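Local coordinates for GP37 (Pseudomonas phage phikz, PDB 5FT0), which inhibits the RNA degradosome of the phage's bacterial host, probably by binding RNase E, at residues V127-P132 / T226-R231; G133-D138 / E222-I227; K26-S31 / T49-N54. All coordinates share one frame; numbering follows the deposited sequence.

Contact 1: V127-P132 / T226-R231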
loop_
_atom_site.group_PDB
_atom_site.type_symbol
_atom_site.label_atom_id
_atom_site.label_comp_id
_atom_site.label_asym_id
_atom_site.label_seq_id
_atom_site.Cartn_x
_atom_site.Cartn_y
_atom_site.Cartn_z
ATOM N N VAL A 127 -2.782 -12.491 -10.870
ATOM C CA VAL A 127 -2.992 -13.522 -11.878
ATOM C C VAL A 127 -4.149 -13.160 -12.804
ATOM O O VAL A 127 -4.010 -13.184 -14.031
ATOM C CB VAL A 127 -3.224 -14.907 -11.230
ATOM C CG1 VAL A 127 -3.667 -15.919 -12.276
ATOM C CG2 VAL A 127 -1.960 -15.381 -10.526
ATOM N N ILE A 128 -5.300 -12.823 -12.229
ATOM C CA ILE A 128 -6.457 -12.340 -12.973
ATOM C C ILE A 128 -6.799 -10.959 -12.443
ATOM O O ILE A 128 -6.967 -10.779 -11.231
ATOM C CB ILE A 128 -7.664 -13.285 -12.837
ATOM C CG1 ILE A 128 -7.289 -14.707 -13.257
ATOM C CG2 ILE A 128 -8.829 -12.776 -13.667
ATOM C CD1 ILE A 128 -8.353 -15.732 -12.936
ATOM N N GLU A 129 -6.895 -9.984 -13.341
ATOM C CA GLU A 129 -7.232 -8.618 -12.965
ATOM C C GLU A 129 -8.499 -8.196 -13.693
ATOM O O GLU A 129 -8.546 -8.211 -14.928
ATOM C CB GLU A 129 -6.083 -7.658 -13.276
ATOM C CG GLU A 129 -6.370 -6.216 -12.885
ATOM C CD GLU A 129 -5.146 -5.329 -12.993
ATOM O OE1 GLU A 129 -4.027 -5.872 -13.122
ATOM O OE2 GLU A 129 -5.301 -4.090 -12.936
ATOM N N PHE A 130 -9.523 -7.833 -12.926
ATOM C CA PHE A 130 -10.734 -7.258 -13.491
ATOM C C PHE A 130 -10.524 -5.767 -13.713
ATOM O O PHE A 130 -10.044 -5.062 -12.820
ATOM C CB PHE A 130 -11.926 -7.498 -12.565
ATOM C CG PHE A 130 -12.196 -8.950 -12.288
ATOM C CD1 PHE A 130 -13.029 -9.683 -13.118
ATOM C CD2 PHE A 130 -11.616 -9.582 -11.200
ATOM C CE1 PHE A 130 -13.280 -11.017 -12.866
ATOM C CE2 PHE A 130 -11.863 -10.916 -10.944
ATOM C CZ PHE A 130 -12.698 -11.636 -11.778
HETATM N N MSE A 131 -10.871 -5.289 -14.903
HETATM C CA MSE A 131 -10.639 -3.893 -15.253
HETATM C C MSE A 131 -11.892 -3.239 -15.828
HETATM O O MSE A 131 -11.991 -3.035 -17.040
HETATM C CB MSE A 131 -9.485 -3.786 -16.248
HETATM C CG MSE A 131 -8.197 -4.450 -15.769
HETATM SE SE MSE A 131 -6.789 -4.449 -17.118
HETATM C CE MSE A 131 -6.488 -2.526 -17.252
ATOM N N PRO A 132 -12.845 -2.903 -14.957
ATOM C CA PRO A 132 -14.086 -2.284 -15.436
ATOM C C PRO A 132 -13.830 -0.900 -16.008
ATOM O O PRO A 132 -12.997 -0.143 -15.505
ATOM C CB PRO A 132 -14.957 -2.219 -14.176
ATOM C CG PRO A 132 -13.978 -2.166 -13.057
ATOM C CD PRO A 132 -12.809 -3.009 -13.488
ATOM N N THR A 226 -12.718 -5.097 -19.129
ATOM C CA THR A 226 -11.576 -5.901 -19.540
ATOM C C THR A 226 -11.186 -6.839 -18.408
ATOM O O THR A 226 -11.224 -6.460 -17.233
ATOM C CB THR A 226 -10.375 -5.016 -19.934
ATOM O OG1 THR A 226 -10.701 -4.253 -21.105
ATOM C CG2 THR A 226 -9.144 -5.863 -20.225
ATOM N N ILE A 227 -10.837 -8.070 -18.767
ATOM C CA ILE A 227 -10.236 -9.027 -17.850
ATOM C C ILE A 227 -8.827 -9.315 -18.343
ATOM O O ILE A 227 -8.637 -9.675 -19.511
ATOM C CB ILE A 227 -11.055 -10.327 -17.757
ATOM C CG1 ILE A 227 -12.473 -10.031 -17.270
ATOM C CG2 ILE A 227 -10.366 -11.321 -16.838
ATOM C CD1 ILE A 227 -13.331 -11.264 -17.125
ATOM N N LYS A 228 -7.844 -9.143 -17.465
ATOM C CA LYS A 228 -6.452 -9.424 -17.784
ATOM C C LYS A 228 -6.010 -10.668 -17.033
ATOM O O LYS A 228 -6.257 -10.792 -15.829
ATOM C CB LYS A 228 -5.541 -8.249 -17.423
ATOM C CG LYS A 228 -4.070 -8.516 -17.740
ATOM C CD LYS A 228 -3.177 -7.335 -17.392
ATOM C CE LYS A 228 -2.962 -7.213 -15.900
ATOM N NZ LYS A 228 -2.025 -6.102 -15.572
ATOM N N ILE A 229 -5.366 -11.588 -17.746
ATOM C CA ILE A 229 -4.800 -12.794 -17.161
ATOM C C ILE A 229 -3.309 -12.804 -17.464
ATOM O O ILE A 229 -2.900 -12.542 -18.603
ATOM C CB ILE A 229 -5.487 -14.062 -17.699
ATOM C CG1 ILE A 229 -6.993 -13.984 -17.444
ATOM C CG2 ILE A 229 -4.903 -15.305 -17.041
ATOM C CD1 ILE A 229 -7.768 -15.131 -18.032
ATOM N N VAL A 230 -2.502 -13.096 -16.449
ATOM C CA VAL A 230 -1.049 -13.043 -16.554
ATOM C C VAL A 230 -0.488 -14.434 -16.300
ATOM O O VAL A 230 -0.819 -15.069 -15.293
ATOM C CB VAL A 230 -0.441 -12.031 -15.566
ATOM C CG1 VAL A 230 1.069 -11.934 -15.767
ATOM C CG2 VAL A 230 -1.098 -10.670 -15.725
ATOM N N ARG A 231 0.354 -14.903 -17.215
ATOM C CA ARG A 231 1.195 -16.069 -16.988
ATOM C C ARG A 231 2.637 -15.602 -16.885
ATOM O O ARG A 231 3.124 -14.885 -17.765
ATOM C CB ARG A 231 1.060 -17.094 -18.112
ATOM C CG ARG A 231 1.865 -18.363 -17.864
ATOM C CD ARG A 231 2.211 -19.054 -19.168
ATOM N NE ARG A 231 2.610 -20.445 -18.970
ATOM C CZ ARG A 231 3.870 -20.865 -18.916
ATOM N NH1 ARG A 231 4.869 -20.001 -19.048
ATOM N NH2 ARG A 231 4.133 -22.152 -18.734
#
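E129 and K228 rise from the same face of the sheet. Both begin with CG trans to the backbone N, but K228 turns at chi3 (75°), so its end slants across the straight glutamate chain. NZ of K228 thus reaches OE1 of E129 at 3.2 Å, a salt bridge whose hydrogen bond is weak. Charged residues suit this partly exposed face near the second subunit, whose R254 packs on K228 and adds a long, weak ion pair to OE1. Here too the selenomethionine M131 runs beside T226, CB to CB 4.0 Å, and brings SE to 4.0 Å from CB of K228.

Strands 122-132 and 220-232 are adjacent in the middle of a seven-stranded antiparallel sheet. E129 N bonds K228 O at 2.7 Å, and K228 N bonds E129 O at 2.8 Å. On its other edge strand 122-132 has a classic bulge, V127 and I128 both pairing with V110; toward strand 220-232, V230 N gives V127 O a bond of 2.9 Å.

Branched and aromatic residues suit the opposite face, which helices 87-98 and 158-187 cover. I128 and I227 lie alongside, CG2 to CG2 3.8 Å, while F130 presents CD1 obliquely to CG1 of I227, 4.2 Å away.

Contact 2: G133-D138 / E222-I227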
loop_
_atom_site.group_PDB
_atom_site.type_symbol
_atom_site.label_atom_id
_atom_site.label_comp_id
_atom_site.label_asym_id
_atom_site.label_seq_id
_atom_site.Cartn_x
_atom_site.Cartn_y
_atom_site.Cartn_z
ATOM N N GLY A 133 -14.557 -0.576 -17.073
ATOM C CA GLY A 133 -14.428 0.707 -17.729
ATOM C C GLY A 133 -13.229 0.848 -18.640
ATOM O O GLY A 133 -13.006 1.942 -19.175
ATOM N N VAL A 134 -12.454 -0.213 -18.839
ATOM C CA VAL A 134 -11.253 -0.178 -19.660
ATOM C C VAL A 134 -11.437 -1.136 -20.828
ATOM O O VAL A 134 -12.011 -2.220 -20.670
ATOM C CB VAL A 134 -9.999 -0.546 -18.838
ATOM C CG1 VAL A 134 -8.757 -0.586 -19.722
ATOM C CG2 VAL A 134 -9.810 0.435 -17.692
ATOM N N HIS A 135 -10.961 -0.726 -22.002
ATOM C CA HIS A 135 -10.911 -1.572 -23.186
ATOM C C HIS A 135 -9.472 -1.627 -23.683
ATOM O O HIS A 135 -8.749 -0.627 -23.620
ATOM C CB HIS A 135 -11.837 -1.040 -24.280
ATOM C CG HIS A 135 -12.103 -2.020 -25.381
ATOM N ND1 HIS A 135 -11.163 -2.348 -26.333
ATOM C CD2 HIS A 135 -13.214 -2.733 -25.688
ATOM C CE1 HIS A 135 -11.678 -3.228 -27.172
ATOM N NE2 HIS A 135 -12.922 -3.477 -26.804
ATOM N N VAL A 136 -9.055 -2.799 -24.171
ATOM C CA VAL A 136 -7.649 -2.994 -24.522
ATOM C C VAL A 136 -7.242 -2.102 -25.691
ATOM O O VAL A 136 -6.073 -1.712 -25.803
ATOM C CB VAL A 136 -7.369 -4.483 -24.820
ATOM C CG1 VAL A 136 -8.088 -4.931 -26.083
ATOM C CG2 VAL A 136 -5.868 -4.734 -24.934
ATOM N N ASP A 137 -8.191 -1.741 -26.561
ATOM C CA ASP A 137 -7.869 -0.888 -27.701
ATOM C C ASP A 137 -7.375 0.488 -27.279
ATOM O O ASP A 137 -6.765 1.189 -28.093
ATOM C CB ASP A 137 -9.086 -0.737 -28.617
ATOM C CG ASP A 137 -9.446 -2.029 -29.329
ATOM O OD1 ASP A 137 -8.575 -2.921 -29.420
ATOM O OD2 ASP A 137 -10.594 -2.149 -29.804
ATOM N N ASP A 138 -7.612 0.889 -26.031
ATOM C CA ASP A 138 -7.182 2.194 -25.550
ATOM C C ASP A 138 -5.812 2.169 -24.883
ATOM O O ASP A 138 -5.278 3.236 -24.565
ATOM C CB ASP A 138 -8.215 2.763 -24.570
ATOM C CG ASP A 138 -9.593 2.906 -25.194
ATOM O OD1 ASP A 138 -9.674 3.094 -26.427
ATOM O OD2 ASP A 138 -10.595 2.839 -24.450
ATOM N N GLU A 222 -21.834 3.460 -23.897
ATOM C CA GLU A 222 -21.116 2.197 -23.961
ATOM C C GLU A 222 -20.711 1.763 -22.559
ATOM O O GLU A 222 -20.389 2.599 -21.713
ATOM C CB GLU A 222 -19.880 2.345 -24.849
ATOM C CG GLU A 222 -19.278 1.059 -25.341
ATOM C CD GLU A 222 -18.143 1.320 -26.308
ATOM O OE1 GLU A 222 -17.427 2.328 -26.123
ATOM O OE2 GLU A 222 -17.980 0.531 -27.259
ATOM N N VAL A 223 -20.731 0.454 -22.324
ATOM C CA VAL A 223 -20.152 -0.145 -21.128
ATOM C C VAL A 223 -18.914 -0.923 -21.551
ATOM O O VAL A 223 -18.980 -1.754 -22.464
ATOM C CB VAL A 223 -21.154 -1.058 -20.402
ATOM C CG1 VAL A 223 -20.492 -1.701 -19.195
ATOM C CG2 VAL A 223 -22.382 -0.264 -19.984
ATOM N N LEU A 224 -17.792 -0.649 -20.894
ATOM C CA LEU A 224 -16.521 -1.290 -21.198
ATOM C C LEU A 224 -16.081 -2.139 -20.016
ATOM O O LEU A 224 -16.279 -1.755 -18.860
ATOM C CB LEU A 224 -15.435 -0.253 -21.518
ATOM C CG LEU A 224 -15.715 0.732 -22.658
ATOM C CD1 LEU A 224 -14.561 1.712 -22.802
ATOM C CD2 LEU A 224 -15.964 -0.005 -23.963
ATOM N N PHE A 225 -15.474 -3.287 -20.310
ATOM C CA PHE A 225 -14.945 -4.161 -19.274
ATOM C C PHE A 225 -13.820 -4.994 -19.867
ATOM O O PHE A 225 -13.950 -5.528 -20.972
ATOM C CB PHE A 225 -16.031 -5.077 -18.692
ATOM C CG PHE A 225 -15.694 -5.634 -17.333
ATOM C CD1 PHE A 225 -14.784 -6.671 -17.193
ATOM C CD2 PHE A 225 -16.293 -5.121 -16.196
ATOM C CE1 PHE A 225 -14.476 -7.178 -15.942
ATOM C CE2 PHE A 225 -15.992 -5.627 -14.942
ATOM C CZ PHE A 225 -15.082 -6.654 -14.817
ATOM N N THR A 226 -12.718 -5.097 -19.129
ATOM C CA THR A 226 -11.576 -5.901 -19.540
ATOM C C THR A 226 -11.186 -6.839 -18.408
ATOM O O THR A 226 -11.224 -6.460 -17.233
ATOM C CB THR A 226 -10.375 -5.016 -19.934
ATOM O OG1 THR A 226 -10.701 -4.253 -21.105
ATOM C CG2 THR A 226 -9.144 -5.863 -20.225
ATOM N N ILE A 227 -10.837 -8.070 -18.767
ATOM C CA ILE A 227 -10.236 -9.027 -17.850
ATOM C C ILE A 227 -8.827 -9.315 -18.343
ATOM O O ILE A 227 -8.637 -9.675 -19.511
ATOM C CB ILE A 227 -11.055 -10.327 -17.757
ATOM C CG1 ILE A 227 -12.473 -10.031 -17.270
ATOM C CG2 ILE A 227 -10.366 -11.321 -16.838
ATOM C CD1 ILE A 227 -13.331 -11.264 -17.125
#
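The imidazole of H135 is met obliquely by the CD2 methyl of L224, and its edge is taken by the backbone of its own turn: D137 N donates to ND1 of H135 at 3.0 Å, straight (168°) and nearly in the ring plane. This bond helps to hold the ring's rotation, and S212, E214 and A197 touch the same side chain. The F225 ring points off the other side of strand 220-232, with CG1 of I227 at its edge and Y180 of helix 158-187 meeting it at about 30° between planes.

L224 carries most of the apolar contact. L224 CB lies 3.8 Å from G133 C, and with CG trans to its own carbonyl carbon (chi1 -57°) the branch extends along the loop until L224 CD1 is 4.1 Å from H135 CB. A branched aliphatic residue suits this place, because its CB can lie against the G133 backbone while its two methyls reach CB and the ring of H135.

G133 turns the chain with a positive phi, easily adopted without a side chain; its N gives L224 O a bond of 2.7 Å from well above the carbonyl plane. The T226 hydroxyl donates to V134 O, modelled at a doubtfully short 2.5 Å, and also bonds S212 OG, which in turn binds V136 N.

Sheet pairing thus gives way to a loop that crosses over the sheet, passes through a 3-10 turn at 136-138 and leads to helix 140-146, beside the pocket of a bound arginine that E222 touches.

Contact 3: K26-S31 / T49-N54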
loop_
_atom_site.group_PDB
_atom_site.type_symbol
_atom_site.label_atom_id
_atom_site.label_comp_id
_atom_site.label_asym_id
_atom_site.label_seq_id
_atom_site.Cartn_x
_atom_site.Cartn_y
_atom_site.Cartn_z
ATOM N N LYS A 26 -22.251 -0.573 -2.292
ATOM C CA LYS A 26 -22.850 0.548 -1.578
ATOM C C LYS A 26 -22.869 1.778 -2.475
ATOM O O LYS A 26 -21.860 2.118 -3.099
ATOM C CB LYS A 26 -22.058 0.835 -0.302
ATOM C CG LYS A 26 -22.581 2.011 0.495
ATOM C CD LYS A 26 -23.943 1.691 1.078
ATOM C CE LYS A 26 -24.470 2.846 1.899
ATOM N NZ LYS A 26 -25.790 2.518 2.503
ATOM N N LEU A 27 -24.025 2.433 -2.554
ATOM C CA LEU A 27 -24.218 3.586 -3.428
ATOM C C LEU A 27 -24.503 4.829 -2.598
ATOM O O LEU A 27 -25.407 4.828 -1.756
ATOM C CB LEU A 27 -25.362 3.346 -4.418
ATOM C CG LEU A 27 -25.250 2.143 -5.355
ATOM C CD1 LEU A 27 -26.485 2.045 -6.233
ATOM C CD2 LEU A 27 -23.989 2.229 -6.205
ATOM N N GLU A 28 -23.731 5.885 -2.837
ATOM C CA GLU A 28 -23.923 7.169 -2.182
ATOM C C GLU A 28 -23.940 8.272 -3.230
ATOM O O GLU A 28 -23.482 8.084 -4.361
ATOM C CB GLU A 28 -22.817 7.453 -1.155
ATOM C CG GLU A 28 -22.763 6.477 0.003
ATOM C CD GLU A 28 -21.631 6.789 0.962
ATOM O OE1 GLU A 28 -20.526 7.126 0.488
ATOM O OE2 GLU A 28 -21.850 6.702 2.188
ATOM N N ASP A 29 -24.468 9.430 -2.836
ATOM C CA ASP A 29 -24.413 10.606 -3.696
ATOM C C ASP A 29 -22.967 10.928 -4.054
ATOM O O ASP A 29 -22.075 10.892 -3.201
ATOM C CB ASP A 29 -25.061 11.810 -3.008
ATOM C CG ASP A 29 -26.547 11.622 -2.763
ATOM O OD1 ASP A 29 -27.162 10.743 -3.404
ATOM O OD2 ASP A 29 -27.107 12.369 -1.934
ATOM N N ILE A 30 -22.738 11.226 -5.331
ATOM C CA ILE A 30 -21.418 11.558 -5.858
ATOM C C ILE A 30 -21.381 13.058 -6.113
ATOM O O ILE A 30 -22.275 13.599 -6.776
ATOM C CB ILE A 30 -21.120 10.807 -7.170
ATOM C CG1 ILE A 30 -21.159 9.284 -7.028
ATOM C CG2 ILE A 30 -19.726 11.158 -7.643
ATOM C CD1 ILE A 30 -19.903 8.673 -6.465
ATOM N N SER A 31 -20.349 13.727 -5.612
ATOM C CA SER A 31 -20.033 15.080 -6.055
ATOM C C SER A 31 -18.951 14.980 -7.124
ATOM O O SER A 31 -17.887 14.404 -6.879
ATOM C CB SER A 31 -19.571 15.955 -4.891
ATOM O OG SER A 31 -19.243 17.259 -5.343
ATOM N N THR A 49 -17.357 10.893 -2.414
ATOM C CA THR A 49 -18.455 10.464 -1.557
ATOM C C THR A 49 -18.097 10.712 -0.098
ATOM O O THR A 49 -16.992 11.147 0.236
ATOM C CB THR A 49 -18.787 8.981 -1.748
ATOM O OG1 THR A 49 -17.689 8.180 -1.291
ATOM C CG2 THR A 49 -19.077 8.668 -3.193
HETATM N N MSE A 50 -19.044 10.400 0.775
HETATM C CA MSE A 50 -18.831 10.533 2.206
HETATM C C MSE A 50 -17.995 9.375 2.748
HETATM O O MSE A 50 -17.068 9.584 3.530
HETATM C CB MSE A 50 -20.169 10.605 2.939
HETATM C CG MSE A 50 -20.067 11.168 4.344
HETATM SE SE MSE A 50 -21.605 10.697 5.438
HETATM C CE MSE A 50 -21.371 8.761 5.456
ATOM N N SER A 51 -18.309 8.155 2.307
ATOM C CA SER A 51 -17.729 6.961 2.912
ATOM C C SER A 51 -16.401 6.542 2.283
ATOM O O SER A 51 -15.468 6.186 3.011
ATOM C CB SER A 51 -18.727 5.802 2.846
ATOM O OG SER A 51 -19.850 6.047 3.678
ATOM N N SER A 52 -16.282 6.571 0.952
ATOM C CA SER A 52 -15.084 6.073 0.270
ATOM C C SER A 52 -14.695 6.971 -0.912
ATOM O O SER A 52 -14.674 6.562 -2.071
ATOM C CB SER A 52 -15.289 4.630 -0.187
ATOM O OG SER A 52 -15.798 4.576 -1.509
ATOM N N HIS A 53 -14.349 8.218 -0.607
ATOM C CA HIS A 53 -13.829 9.176 -1.594
ATOM C C HIS A 53 -12.295 9.091 -1.582
ATOM O O HIS A 53 -11.744 8.667 -0.546
ATOM C CB HIS A 53 -14.308 10.580 -1.232
ATOM N N ASN A 54 -11.557 9.467 -2.638
ATOM C CA ASN A 54 -11.983 10.001 -3.938
ATOM C C ASN A 54 -11.623 9.027 -5.071
ATOM O O ASN A 54 -10.628 8.303 -4.958
ATOM C CB ASN A 54 -11.268 11.339 -4.259
ATOM C CG ASN A 54 -11.849 12.539 -3.539
ATOM O OD1 ASN A 54 -12.730 12.421 -2.694
ATOM N ND2 ASN A 54 -11.342 13.712 -3.876
HETATM O O HOH W 1 -21.802 10.655 -0.323
#
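An ST motif at T49 shapes the exposed loop between strands 42-48 and 55-59, and E28, just ahead of strand 30-37, holds that loop through its carboxylate. Within the motif T49 OG1 accepts from S52 N at 3.1 Å; its hydroxyl sits between the backbone N and the carbonyl carbon (chi1 66°), facing back into the turn.

The carboxylate of E28 stands at the end of an extended chain and takes S51 with both oxygens. S51 N donates to the syn lone pair of OE1, at 3.0 Å and 155°. S51 OG donates to OE2 at 2.6 Å, also from the syn side but 27° out of the carboxylate plane. Serine fits here because one small residue can offer an amide and a hydroxyl together.

Further along, a water bridges the segments, donating to D29 O at 2.9 Å and accepting from M50 N at 3.0 Å. I30 turns its CD1 back toward the loop, alongside T49, and the pair is tight, CD1 to CG2 of T49 3.4 Å. E28 and D29 also hold to helix 8-15: Q11 NE2 bonds E28 O, and W8 N bonds D29 OD1.

With two donors of one residue shared between its oxygens, the E28 carboxylate is held against rotation and is probably stabilised as the anion, although the contact lies at the protein surface.

How the contacts relate
Contacts 1 and 2 form one continuous region, their centres about 11 Å apart. Both use strand 220-232 and share T226 and I227; where strand 122-132 ends, its pairing in contact 1 passes directly into the loop of contact 2. F225 joins them, its CE2 lying 3.6 Å from CB of P132. Contact 2 is nearer the bound arginine, about 6 Å from the H135 side chain, whereas the T226 side chain is about 11 Å from it. At the other end of contact 1, the I128 side chain is about 11 Å from the potassium ion. Contact 3 belongs to the separate four-stranded sheet, with its centre about 26 Å from that of contact 1 and about 23 Å from that of contact 2, touching neither.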